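Local coordinates for ABC transporter ATP-binding protein (PDB 4HZI), which probably binds and hydrolyses ATP as the ATPase subunit of an orphan ABC transporter involved in manganese utilization and tolerance, at residues Gly67-Gly72 with Ile230-Glu235; Glu260-Lys265 with Asn282-Ile287. One frame throughout, in Å; residues are numbered along the deposited sequence.

Contact 1 of 2, residues Gly67-Gly72 with Ile230-Glu235. With SO4 (sulfate ion), chain C.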
loop_
_atom_site.group_PDB
_atom_site.type_symbol
_atom_site.label_atom_id
_atom_site.label_comp_id
_atom_site.label_asym_id
_atom_site.label_seq_id
_atom_site.Cartn_x
_atom_site.Cartn_y
_atom_site.Cartn_z
ATOM N N GLY A 67 -0.200 -13.382 -1.999
ATOM C CA GLY A 67 -1.609 -13.612 -2.296
ATOM C C GLY A 67 -2.291 -12.361 -2.757
ATOM O O GLY A 67 -1.854 -11.295 -2.450
ATOM N N ARG A 68 -3.357 -12.507 -3.522
ATOM C CA ARG A 68 -4.239 -11.399 -3.875
ATOM C C ARG A 68 -4.909 -10.792 -2.658
ATOM O O ARG A 68 -5.022 -11.436 -1.614
ATOM C CB ARG A 68 -5.326 -11.900 -4.828
ATOM C CG ARG A 68 -4.809 -12.696 -6.033
ATOM C CD ARG A 68 -4.585 -11.819 -7.216
ATOM N NE ARG A 68 -5.847 -11.230 -7.588
ATOM C CZ ARG A 68 -6.711 -11.727 -8.473
ATOM N NH1 ARG A 68 -6.478 -12.881 -9.136
ATOM N NH2 ARG A 68 -7.839 -11.044 -8.699
ATOM N N ASN A 69 -5.391 -9.551 -2.742
ATOM C CA ASN A 69 -6.196 -9.112 -1.579
ATOM C C ASN A 69 -7.487 -9.914 -1.551
ATOM O O ASN A 69 -7.995 -10.411 -2.567
ATOM C CB ASN A 69 -6.462 -7.617 -1.467
ATOM C CG ASN A 69 -5.212 -6.828 -1.119
ATOM O OD1 ASN A 69 -4.380 -7.170 -0.185
ATOM N ND2 ASN A 69 -5.035 -5.771 -1.894
ATOM N N GLY A 70 -7.846 -10.245 -0.336
ATOM C CA GLY A 70 -8.968 -11.134 -0.053
ATOM C C GLY A 70 -8.673 -12.611 -0.174
ATOM O O GLY A 70 -9.591 -13.428 -0.023
ATOM N N ALA A 71 -7.404 -13.017 -0.342
ATOM C CA ALA A 71 -7.083 -14.427 -0.531
ATOM C C ALA A 71 -7.133 -15.252 0.729
ATOM O O ALA A 71 -7.058 -16.461 0.662
ATOM C CB ALA A 71 -5.672 -14.595 -1.183
ATOM N N GLY A 72 -7.210 -14.610 1.900
ATOM C CA GLY A 72 -7.159 -15.311 3.141
ATOM C C GLY A 72 -5.871 -15.220 3.916
ATOM O O GLY A 72 -5.662 -15.996 4.846
ATOM N N ILE A 230 4.649 -12.151 4.482
ATOM C CA ILE A 230 3.331 -12.079 3.842
ATOM C C ILE A 230 3.150 -10.767 3.110
ATOM O O ILE A 230 3.296 -9.691 3.684
ATOM C CB ILE A 230 2.251 -12.224 4.927
ATOM C CG1 ILE A 230 2.442 -13.596 5.635
ATOM C CG2 ILE A 230 0.832 -12.169 4.324
ATOM C CD1 ILE A 230 2.537 -13.441 7.070
ATOM N N THR A 231 2.789 -10.861 1.830
ATOM C CA THR A 231 2.641 -9.706 0.977
ATOM C C THR A 231 1.661 -9.949 -0.163
ATOM O O THR A 231 1.357 -11.099 -0.532
ATOM C CB THR A 231 4.016 -9.245 0.405
ATOM O OG1 THR A 231 3.860 -8.024 -0.305
ATOM C CG2 THR A 231 4.594 -10.274 -0.500
ATOM N N HIS A 232 1.178 -8.837 -0.709
ATOM C CA HIS A 232 0.475 -8.836 -1.993
ATOM C C HIS A 232 1.265 -8.137 -3.075
ATOM O O HIS A 232 0.793 -8.019 -4.190
ATOM C CB HIS A 232 -0.940 -8.279 -1.898
ATOM C CG HIS A 232 -1.011 -6.813 -1.624
ATOM N ND1 HIS A 232 -0.988 -6.321 -0.342
ATOM C CD2 HIS A 232 -1.185 -5.741 -2.437
ATOM C CE1 HIS A 232 -1.103 -5.003 -0.371
ATOM N NE2 HIS A 232 -1.205 -4.622 -1.625
ATOM N N ARG A 233 2.509 -7.741 -2.787
ATOM C CA ARG A 233 3.308 -6.998 -3.758
ATOM C C ARG A 233 4.666 -7.631 -3.988
ATOM O O ARG A 233 5.545 -7.488 -3.140
ATOM C CB ARG A 233 3.551 -5.571 -3.264
ATOM C CG ARG A 233 2.311 -4.703 -3.277
ATOM C CD ARG A 233 2.737 -3.251 -3.030
ATOM N NE ARG A 233 1.573 -2.495 -2.624
ATOM C CZ ARG A 233 0.832 -1.728 -3.420
ATOM N NH1 ARG A 233 1.144 -1.526 -4.710
ATOM N NH2 ARG A 233 -0.235 -1.133 -2.901
ATOM N N PRO A 234 4.868 -8.261 -5.153
ATOM C CA PRO A 234 6.120 -8.965 -5.402
ATOM C C PRO A 234 7.357 -8.108 -5.233
ATOM O O PRO A 234 8.395 -8.628 -4.773
ATOM C CB PRO A 234 5.962 -9.422 -6.850
ATOM C CG PRO A 234 4.528 -9.699 -6.949
ATOM C CD PRO A 234 3.881 -8.575 -6.207
ATOM N N GLU A 235 7.249 -6.811 -5.479
ATOM C CA GLU A 235 8.423 -5.927 -5.367
ATOM C C GLU A 235 8.939 -5.712 -3.956
ATOM O O GLU A 235 10.045 -5.226 -3.789
ATOM C CB GLU A 235 8.194 -4.552 -6.051
ATOM C CG GLU A 235 7.106 -3.702 -5.424
ATOM C CD GLU A 235 5.684 -4.047 -5.934
ATOM O OE1 GLU A 235 5.383 -5.175 -6.461
ATOM O OE2 GLU A 235 4.860 -3.141 -5.829
HETATM S S SO4 C . -6.254 -11.212 2.758
HETATM O O1 SO4 C . -7.527 -11.961 2.915
HETATM O O2 SO4 C . -5.397 -12.027 1.863
HETATM O O3 SO4 C . -5.538 -11.124 4.030
HETATM O O4 SO4 C . -6.624 -9.961 2.177
#

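Contact 2 of 2, residues Glu260-Lys265 with Asn282-Ile287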
loop_
_atom_site.group_PDB
_atom_site.type_symbol
_atom_site.label_atom_id
_atom_site.label_comp_id
_atom_site.label_asym_id
_atom_site.label_seq_id
_atom_site.Cartn_x
_atom_site.Cartn_y
_atom_site.Cartn_z
ATOM N N GLU A 260 10.390 -21.470 -9.122
ATOM C CA GLU A 260 9.340 -22.330 -9.671
ATOM C C GLU A 260 8.013 -21.646 -9.483
ATOM O O GLU A 260 7.182 -21.618 -10.399
ATOM C CB GLU A 260 9.378 -23.661 -8.888
ATOM C CG GLU A 260 8.440 -24.774 -9.349
ATOM C CD GLU A 260 8.585 -26.003 -8.488
ATOM O OE1 GLU A 260 9.509 -26.806 -8.750
ATOM O OE2 GLU A 260 7.784 -26.201 -7.501
ATOM N N CYS A 261 7.775 -21.059 -8.293
ATOM C CA CYS A 261 6.490 -20.370 -8.095
ATOM C C CYS A 261 6.338 -19.120 -8.921
ATOM O O CYS A 261 5.235 -18.783 -9.325
ATOM C CB CYS A 261 6.298 -19.943 -6.654
ATOM S SG CYS A 261 6.174 -21.277 -5.541
ATOM N N PHE A 262 7.442 -18.396 -9.130
ATOM C CA PHE A 262 7.367 -17.089 -9.755
ATOM C C PHE A 262 7.642 -17.129 -11.243
ATOM O O PHE A 262 8.155 -16.166 -11.787
ATOM C CB PHE A 262 8.300 -16.094 -9.083
ATOM C CG PHE A 262 7.798 -15.556 -7.747
ATOM C CD1 PHE A 262 6.800 -16.178 -7.044
ATOM C CD2 PHE A 262 8.336 -14.398 -7.239
ATOM C CE1 PHE A 262 6.379 -15.686 -5.808
ATOM C CE2 PHE A 262 7.926 -13.891 -6.011
ATOM C CZ PHE A 262 6.947 -14.541 -5.289
ATOM N N THR A 263 7.236 -18.203 -11.907
ATOM C CA THR A 263 7.223 -18.217 -13.379
ATOM C C THR A 263 6.033 -17.407 -13.880
ATOM O O THR A 263 5.050 -17.223 -13.159
ATOM C CB THR A 263 7.033 -19.636 -13.932
ATOM O OG1 THR A 263 5.800 -20.158 -13.457
ATOM C CG2 THR A 263 8.184 -20.543 -13.543
ATOM N N GLU A 264 6.144 -16.870 -15.093
ATOM C CA GLU A 264 5.022 -16.201 -15.723
ATOM C C GLU A 264 3.757 -17.029 -15.678
ATOM O O GLU A 264 2.669 -16.526 -15.373
ATOM C CB GLU A 264 5.414 -15.759 -17.142
ATOM C CG GLU A 264 4.240 -15.321 -17.997
ATOM C CD GLU A 264 4.654 -14.810 -19.382
ATOM O OE1 GLU A 264 5.854 -14.860 -19.722
ATOM O OE2 GLU A 264 3.757 -14.344 -20.125
ATOM N N LYS A 265 3.848 -18.338 -15.935
ATOM C CA LYS A 265 2.643 -19.152 -15.893
ATOM C C LYS A 265 1.922 -19.230 -14.532
ATOM O O LYS A 265 0.697 -19.093 -14.453
ATOM C CB LYS A 265 2.931 -20.598 -16.343
ATOM C CG LYS A 265 1.656 -21.352 -16.686
ATOM C CD LYS A 265 1.525 -22.678 -15.942
ATOM C CE LYS A 265 0.092 -23.212 -15.985
ATOM N NZ LYS A 265 -0.232 -24.063 -14.801
ATOM N N ASN A 282 18.090 -7.156 -8.470
ATOM C CA ASN A 282 17.871 -8.061 -7.320
ATOM C C ASN A 282 16.454 -7.929 -6.682
ATOM O O ASN A 282 16.260 -8.231 -5.495
ATOM C CB ASN A 282 18.983 -7.877 -6.247
ATOM C CG ASN A 282 19.451 -9.203 -5.659
ATOM O OD1 ASN A 282 19.340 -10.257 -6.295
ATOM N ND2 ASN A 282 19.978 -9.157 -4.454
ATOM N N THR A 283 15.484 -7.478 -7.478
ATOM C CA THR A 283 14.080 -7.393 -7.059
ATOM C C THR A 283 13.204 -8.077 -8.114
ATOM O O THR A 283 13.582 -8.208 -9.266
ATOM C CB THR A 283 13.572 -5.935 -6.913
ATOM O OG1 THR A 283 13.479 -5.328 -8.198
ATOM C CG2 THR A 283 14.469 -5.083 -6.020
ATOM N N TRP A 284 12.026 -8.547 -7.701
ATOM C CA TRP A 284 11.090 -9.154 -8.610
ATOM C C TRP A 284 10.262 -8.038 -9.225
ATOM O O TRP A 284 9.654 -7.303 -8.478
ATOM C CB TRP A 284 10.126 -10.097 -7.824
ATOM C CG TRP A 284 10.816 -11.311 -7.322
ATOM C CD1 TRP A 284 11.236 -11.553 -6.046
ATOM C CD2 TRP A 284 11.209 -12.441 -8.093
ATOM N NE1 TRP A 284 11.877 -12.771 -5.985
ATOM C CE2 TRP A 284 11.852 -13.344 -7.218
ATOM C CE3 TRP A 284 11.052 -12.794 -9.438
ATOM C CZ2 TRP A 284 12.362 -14.587 -7.652
ATOM C CZ3 TRP A 284 11.540 -14.025 -9.865
ATOM C CH2 TRP A 284 12.185 -14.905 -8.971
ATOM N N SER A 285 10.208 -7.973 -10.554
ATOM C CA SER A 285 9.350 -7.059 -11.319
ATOM C C SER A 285 8.271 -7.890 -11.969
ATOM O O SER A 285 8.554 -8.815 -12.744
ATOM C CB SER A 285 10.137 -6.279 -12.414
ATOM O OG SER A 285 9.271 -5.537 -13.241
ATOM N N VAL A 286 7.021 -7.609 -11.616
ATOM C CA VAL A 286 5.863 -8.320 -12.151
ATOM C C VAL A 286 4.881 -7.233 -12.686
ATOM O O VAL A 286 4.223 -6.507 -11.913
ATOM C CB VAL A 286 5.212 -9.193 -11.078
ATOM C CG1 VAL A 286 4.029 -9.983 -11.624
ATOM C CG2 VAL A 286 6.254 -10.141 -10.470
ATOM N N ILE A 287 4.830 -7.108 -14.002
ATOM C CA ILE A 287 4.149 -5.999 -14.663
ATOM C C ILE A 287 3.177 -6.557 -15.683
ATOM O O ILE A 287 3.552 -7.384 -16.492
ATOM C CB ILE A 287 5.172 -5.099 -15.378
ATOM C CG1 ILE A 287 6.122 -4.402 -14.358
ATOM C CG2 ILE A 287 4.472 -4.116 -16.311
ATOM C CD1 ILE A 287 7.272 -3.669 -15.005
#

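Contact 1 of 2, residues Gly67-Gly72 with Ile230-Glu235
G67 N donates to T231 O over 3.1 Å, lying in the plane of that carbonyl, where the loop of a probable Walker A motif (P-loop) leaves its strand and passes the end of the neighbouring parallel strand 227-231. This is the tight part of the contact. G67 O also meets H232 CB at 3.2 Å and receives a CA-H...O contact from the same residue. The T231 hydroxyl accepts from R233 N in an ST turn, just where strand 227-231 ends.

The looser part is the partly exposed pair N69 and H232. A chi1 of 69° turns the H232 imidazole toward N69, which brings OD1 over one ring face, toward its rim and 3.5 Å from H232 ND1, the amide tilted 59° to the ring. This is a van der Waals approach; H232 ND1 bonds instead to E199. OD2 of D205 of the second subunit accepts a hydrogen bond from N69 N, and D205 packs on H232. Apart from both, the loop's amides, with K73 and S74, hold a sulfate, probably from the crystallisation liquor, consistent with a phosphate site: G70 N reaches its O4 at 2.8 Å and G72 N its O1 at 2.9 Å.

Contact 2 of 2, residues Glu260-Lys265 with Asn282-Ile287
F262 drives one edge of its phenyl ring into a face of the W284 indole, a T-shaped (edge-to-face) aromatic pair that carries nearly the whole contact. The planes stand 74° apart, and the phenyl centroid lies 4.9 Å from that of the five-membered ring. The leading atom is CD2 of F262, which sits above the middle of the bicyclic system and comes to 3.6 Å from W284 CD2, one of the two carbons shared by the indole rings. CE2 of F262 follows over the pyrrole side, toward CG and CD1 of W284. On the benzo side the same residue adds a CH-pi contact: F262 CB stands 4.2 Å from the centroid of the six-membered ring, over the face and 22° off the normal. One phenylalanine therefore touches both rings of the indole, and no hydrogen bond joins the segments.

With CG anti to the carbonyl carbon (chi1 -77°), F262 presents both CB and its CD2/CE2 edge to the indole. F262 is placed by the break between two short helices: it is the first residue to leave the helical conformation after 258-261, and the next residue, T263, N-caps helix 264-271 through a bond from N266 N to its OG1. W284 is placed by the hairpin of strands 275-280 and 283-288, whose R279 makes a cation-pi contact with the indole. On the same strand, T283 and I287 pack against I287 and T283 of the second subunit.

Behind the pair, F262 packs on A244 and L246 of strand 243-248 and on I237, so the phenyl ring lies between the main mixed sheet and the C-terminal hairpin, to which helix 264-271 leads from the F262 segment.

From the N terminus, strand 62-67 runs into the 67-72 loop, and contact 1 closes a long loop of 157 intervening residues when the chain returns along strand 227-231, joining two neighbouring strands of the mixed sheet. The chain then passes through strands 243-248 and 251-255 before contact 2 opens and closes a short loop of 16 residues, tying the junction between helices 258-261 and 264-271 to the C-terminal hairpin. The two closures therefore follow in series, neither enclosing nor crossing the other. Their centres are 14 Å apart, yet they touch: P234 CB meets V286 CG2 at 3.7 Å, and E235 packs on W284. Both contacts also reach the second subunit.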